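Putative dioxygenase (1H-3-hydroxy-4-oxoquinaldine 2,4-dioxygenase) (Mycobacteroides abscessus subsp. abscessus, PDB 6RA3) cleaves the ring of the Pseudomonas quinolone signal (PQS) with dioxygen, giving N-octanoylanthranilate and carbon monoxide, and so degrades a quorum-sensing molecule. Local coordinates at residues Arg185-Asp188 and Glu189-Thr193; Ser196-Arg199 and Arg200-Ala203. All blocks are in the same frame, centred on the assembly; numbering follows the deposited sequence.

Overall arrangement
Following the chain from the N terminus, contact 1 (185-188 with 189-193) comes first, on the last turns of helix 177-194, and contact 2 (196-199 with 200-203) follows on the short helix 197-202. Neither closes a long loop: each joins residues within a turn or so of each other along one helix, and the two stand in series without nesting or crossing, their centres about 13 Å apart. They meet where the ring of Y191 packs on P197, CE2 to CD 3.9 Å. Contact 1 faces helices 71-84 and 129-137 and H97, whereas contact 2 lies between helices 99-109 and 221-232, shortly before strand 209-214 in the chain.

Contact 1. Residues Arg185-Asp188 and Glu189-Thr193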
loop_
_atom_site.group_PDB
_atom_site.type_symbol
_atom_site.label_atom_id
_atom_site.label_comp_id
_atom_site.label_asym_id
_atom_site.label_seq_id
_atom_site.Cartn_x
_atom_site.Cartn_y
_atom_site.Cartn_z
ATOM N N ARG A 185 27.981 -5.725 -10.003
ATOM C CA ARG A 185 28.215 -6.414 -11.263
ATOM C C ARG A 185 27.759 -5.595 -12.454
ATOM O O ARG A 185 28.487 -5.466 -13.450
ATOM C CB ARG A 185 27.443 -7.737 -11.280
ATOM C CG ARG A 185 28.247 -8.965 -11.226
ATOM C CD ARG A 185 27.710 -9.886 -10.193
ATOM N NE ARG A 185 26.286 -10.206 -10.337
ATOM C CZ ARG A 185 25.520 -10.553 -9.306
ATOM N NH1 ARG A 185 26.033 -10.591 -8.092
ATOM N NH2 ARG A 185 24.233 -10.826 -9.474
ATOM N N VAL A 186 26.497 -5.150 -12.422
ATOM C CA VAL A 186 25.881 -4.581 -13.612
ATOM C C VAL A 186 26.546 -3.254 -13.959
ATOM O O VAL A 186 26.869 -2.996 -15.121
ATOM C CB VAL A 186 24.356 -4.432 -13.415
ATOM C CG1 VAL A 186 23.741 -3.638 -14.549
ATOM C CG2 VAL A 186 23.693 -5.814 -13.358
ATOM N N ILE A 187 26.746 -2.397 -12.953
ATOM C CA ILE A 187 27.449 -1.134 -13.159
ATOM C C ILE A 187 28.889 -1.396 -13.614
ATOM O O ILE A 187 29.335 -0.897 -14.659
ATOM C CB ILE A 187 27.408 -0.291 -11.874
ATOM C CG1 ILE A 187 25.946 -0.002 -11.453
ATOM C CG2 ILE A 187 28.146 1.012 -12.069
ATOM C CD1 ILE A 187 25.820 0.673 -10.088
ATOM N N ASP A 188 29.633 -2.197 -12.846
ATOM C CA ASP A 188 31.006 -2.513 -13.236
ATOM C C ASP A 188 31.056 -2.964 -14.688
ATOM O O ASP A 188 31.872 -2.475 -15.477
ATOM C CB ASP A 188 31.580 -3.570 -12.294
ATOM C CG ASP A 188 33.068 -3.814 -12.486
ATOM O OD1 ASP A 188 33.838 -2.843 -12.633
ATOM O OD2 ASP A 188 33.477 -4.992 -12.423
ATOM N N GLU A 189 30.126 -3.828 -15.091
ATOM C CA GLU A 189 30.148 -4.353 -16.451
ATOM C C GLU A 189 29.798 -3.273 -17.475
ATOM O O GLU A 189 30.324 -3.283 -18.597
ATOM C CB GLU A 189 29.189 -5.530 -16.586
ATOM C CG GLU A 189 29.109 -6.150 -17.990
ATOM C CD GLU A 189 27.848 -6.975 -18.194
ATOM O OE1 GLU A 189 27.151 -7.262 -17.189
ATOM O OE2 GLU A 189 27.552 -7.342 -19.354
ATOM N N ALA A 190 28.881 -2.366 -17.129
ATOM C CA ALA A 190 28.476 -1.330 -18.074
ATOM C C ALA A 190 29.667 -0.440 -18.443
ATOM O O ALA A 190 29.885 -0.129 -19.619
ATOM C CB ALA A 190 27.332 -0.509 -17.474
ATOM N N TYR A 191 30.475 -0.058 -17.455
ATOM C CA TYR A 191 31.647 0.765 -17.752
ATOM C C TYR A 191 32.742 -0.018 -18.469
ATOM O O TYR A 191 33.511 0.573 -19.241
ATOM C CB TYR A 191 32.203 1.380 -16.479
ATOM C CG TYR A 191 31.394 2.549 -15.989
ATOM C CD1 TYR A 191 30.378 2.365 -15.059
ATOM C CD2 TYR A 191 31.639 3.838 -16.453
ATOM C CE1 TYR A 191 29.622 3.438 -14.594
ATOM C CE2 TYR A 191 30.891 4.921 -15.996
ATOM C CZ TYR A 191 29.878 4.707 -15.063
ATOM O OH TYR A 191 29.119 5.749 -14.585
ATOM N N ARG A 192 32.835 -1.333 -18.235
ATOM C CA ARG A 192 33.807 -2.149 -18.965
ATOM C C ARG A 192 33.401 -2.360 -20.414
ATOM O O ARG A 192 34.264 -2.523 -21.281
ATOM C CB ARG A 192 33.975 -3.527 -18.312
ATOM C CG ARG A 192 34.648 -3.531 -16.965
ATOM C CD ARG A 192 35.083 -4.943 -16.587
ATOM N NE ARG A 192 34.333 -5.984 -17.285
ATOM C CZ ARG A 192 33.315 -6.674 -16.772
ATOM N NH1 ARG A 192 32.894 -6.447 -15.532
ATOM N NH2 ARG A 192 32.720 -7.603 -17.512
ATOM N N THR A 193 32.103 -2.414 -20.690
ATOM C CA THR A 193 31.618 -2.666 -22.042
ATOM C C THR A 193 31.735 -1.421 -22.912
ATOM O O THR A 193 32.298 -1.466 -24.014
ATOM C CB THR A 193 30.158 -3.120 -21.976
ATOM O OG1 THR A 193 30.061 -4.231 -21.085
ATOM C CG2 THR A 193 29.606 -3.492 -23.382
HETATM O O HOH W 1 30.791 -7.605 -13.608
#
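D188 and R192, one helical turn apart, form the salt bridge of this stretch, and it is a loose one: OD2 of D188 lies 3.5 Å from NH1 of R192, a weak hydrogen bond at the edge of the guanidinium. Carboxylate and guanidinium planes are turned 68° apart, so the two groups do not pair side by side. The arginine chain bends at its third torsion (chi3 -23°), which folds the guanidinium back over E189, whose CA sits against one face. OD2 also accepts a hydrogen bond from NE2 of H136, a second partner that ties D188 to helix 129-137. A water links the same NH1 to the backbone, donating to R185 O and accepting from R192 NH1.

The main chain supplies the regular i to i+4 bonds of an alpha-helix; Y191 N to I187 O, at 3.1 Å, is the straightest of those joining the two segments. Near the helix end E189 O accepts from both T193 N and T193 OG1, the latter at 2.7 Å, the two donors approaching from opposite faces of the carbonyl plane. A threonine suits this turn because its hydroxyl can reach back to that oxygen.

On the side facing the active-site region of this alpha/beta-hydrolase fold, I187 and Y191 lie alongside each other. With I187 CG2 anti to the backbone N, this methyl meets the tyrosine at the ring edge, 3.8 Å from CE1. Branched and apolar, I187 also packs against F131, L135 and H97, the last of which probably binds the substrate. Y191 combines a flat apolar ring, packed edge-to-face with W100, with a hydroxyl hydrogen-bonded to I123 O. A190, small enough to sit close, and V186 both pack on I71 of helix 71-84.

Contact 2. Residues Ser196-Arg199 and Arg200-Ala203; sequences SPMR and RMEA
P197 O takes the shortest backbone bond joining the two segments, from M201 N at 2.8 Å, and the methionine side chain closes over the same oxygen: CG of M201 lies 3.2 Å from P197 O. That position follows from the first torsion of M201 (chi1 -66°), which sets CG beside the backbone N. The chain then bends at chi3 and brings its terminal methyl back to M198, CE to CG 4.1 Å, where the two thioether chains pass at a slant. Long and flexible, both methionines suit an uneven apolar surface: each touches M124, while M198 reaches L225 and F229 of helix 221-232 and M201 packs on L103 of helix 99-109.

S196 is the N-cap of this short helix. Its OG accepts a weak capping bond from R199 N at 3.4 Å, nearly straight at 169°, and its carbonyl oxygen receives R200 N. Proline fits just after the cap: no carbonyl of this helix lies four residues back, so its missing N-H costs no helical bond. Its ring rests on Y191 and W100. In the alpha/beta-hydrolase fold of this chain, the helix so begun follows helix 177-194 and precedes strand 209-214.

E202 N donates to M198 O at 2.9 Å, and the side chain of E202 runs past that same oxygen. Its carboxylate stays apart from the guanidinium of R199, OE2 to NH1 5.4 Å, beyond salt-bridge range, so any attraction is probably weak; E202 also has a long, weak ion pair with R232. R200 turns the other way. Its NH2 makes salt bridges to E104 and D107 of helix 99-109, two carboxylates for one buried charge; the guanidinium also makes a cation-pi contact with W194.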
loop_
_atom_site.group_PDB
_atom_site.type_symbol
_atom_site.label_atom_id
_atom_site.label_comp_id
_atom_site.label_asym_id
_atom_site.label_seq_id
_atom_site.Cartn_x
_atom_site.Cartn_y
_atom_site.Cartn_z
ATOM N N SER A 196 32.290 4.468 -21.124
ATOM C CA SER A 196 31.605 5.504 -20.366
ATOM C C SER A 196 30.218 5.696 -20.965
ATOM O O SER A 196 29.950 5.244 -22.088
ATOM C CB SER A 196 32.389 6.829 -20.383
ATOM O OG SER A 196 32.153 7.541 -21.589
ATOM N N PRO A 197 29.313 6.355 -20.237
ATOM C CA PRO A 197 27.969 6.616 -20.801
ATOM C C PRO A 197 27.991 7.516 -22.038
ATOM O O PRO A 197 27.147 7.362 -22.934
ATOM C CB PRO A 197 27.226 7.284 -19.635
ATOM C CG PRO A 197 28.114 7.153 -18.425
ATOM C CD PRO A 197 29.512 7.013 -18.935
ATOM N N MET A 198 28.938 8.455 -22.117
ATOM C CA MET A 198 29.036 9.303 -23.306
ATOM C C MET A 198 29.362 8.479 -24.541
ATOM O O MET A 198 28.781 8.697 -25.616
ATOM C CB MET A 198 30.078 10.384 -23.087
ATOM C CG MET A 198 29.625 11.436 -22.082
ATOM S SD MET A 198 30.841 12.728 -21.806
ATOM C CE MET A 198 29.877 14.097 -21.126
ATOM N N ARG A 199 30.272 7.512 -24.409
ATOM C CA ARG A 199 30.539 6.613 -25.523
ATOM C C ARG A 199 29.311 5.771 -25.840
ATOM O O ARG A 199 28.994 5.533 -27.017
ATOM C CB ARG A 199 31.763 5.743 -25.215
ATOM C CG ARG A 199 33.082 6.521 -25.329
ATOM C CD ARG A 199 34.303 5.692 -24.937
ATOM N NE ARG A 199 34.554 4.575 -25.853
ATOM C CZ ARG A 199 35.060 4.698 -27.082
ATOM N NH1 ARG A 199 35.364 5.897 -27.568
ATOM N NH2 ARG A 199 35.253 3.620 -27.836
ATOM N N ARG A 200 28.582 5.329 -24.808
ATOM C CA ARG A 200 27.319 4.648 -25.078
ATOM C C ARG A 200 26.393 5.557 -25.891
ATOM O O ARG A 200 25.786 5.117 -26.879
ATOM C CB ARG A 200 26.658 4.190 -23.769
ATOM C CG ARG A 200 25.638 3.039 -23.957
ATOM C CD ARG A 200 24.268 3.502 -24.502
ATOM N NE ARG A 200 23.428 2.372 -24.925
ATOM C CZ ARG A 200 23.276 1.963 -26.183
ATOM N NH1 ARG A 200 23.882 2.602 -27.176
ATOM N NH2 ARG A 200 22.512 0.908 -26.448
ATOM N N MET A 201 26.309 6.842 -25.519
ATOM C CA MET A 201 25.429 7.779 -26.237
ATOM C C MET A 201 25.838 7.960 -27.700
ATOM O O MET A 201 24.973 8.039 -28.589
ATOM C CB MET A 201 25.417 9.134 -25.544
ATOM C CG MET A 201 24.793 9.102 -24.169
ATOM S SD MET A 201 24.570 10.725 -23.496
ATOM C CE MET A 201 25.599 10.858 -22.056
ATOM N N GLU A 202 27.151 8.065 -27.968
ATOM C CA GLU A 202 27.613 8.232 -29.343
ATOM C C GLU A 202 27.341 6.994 -30.184
ATOM O O GLU A 202 27.285 7.091 -31.418
ATOM C CB GLU A 202 29.105 8.574 -29.375
ATOM C CG GLU A 202 29.495 9.817 -28.562
ATOM C CD GLU A 202 30.980 10.177 -28.699
ATOM O OE1 GLU A 202 31.374 10.688 -29.769
ATOM O OE2 GLU A 202 31.754 9.954 -27.737
ATOM N N ALA A 203 27.148 5.839 -29.550
ATOM C CA ALA A 203 26.792 4.633 -30.280
ATOM C C ALA A 203 25.306 4.554 -30.627
ATOM O O ALA A 203 24.888 3.579 -31.267
ATOM C CB ALA A 203 27.203 3.411 -29.466
#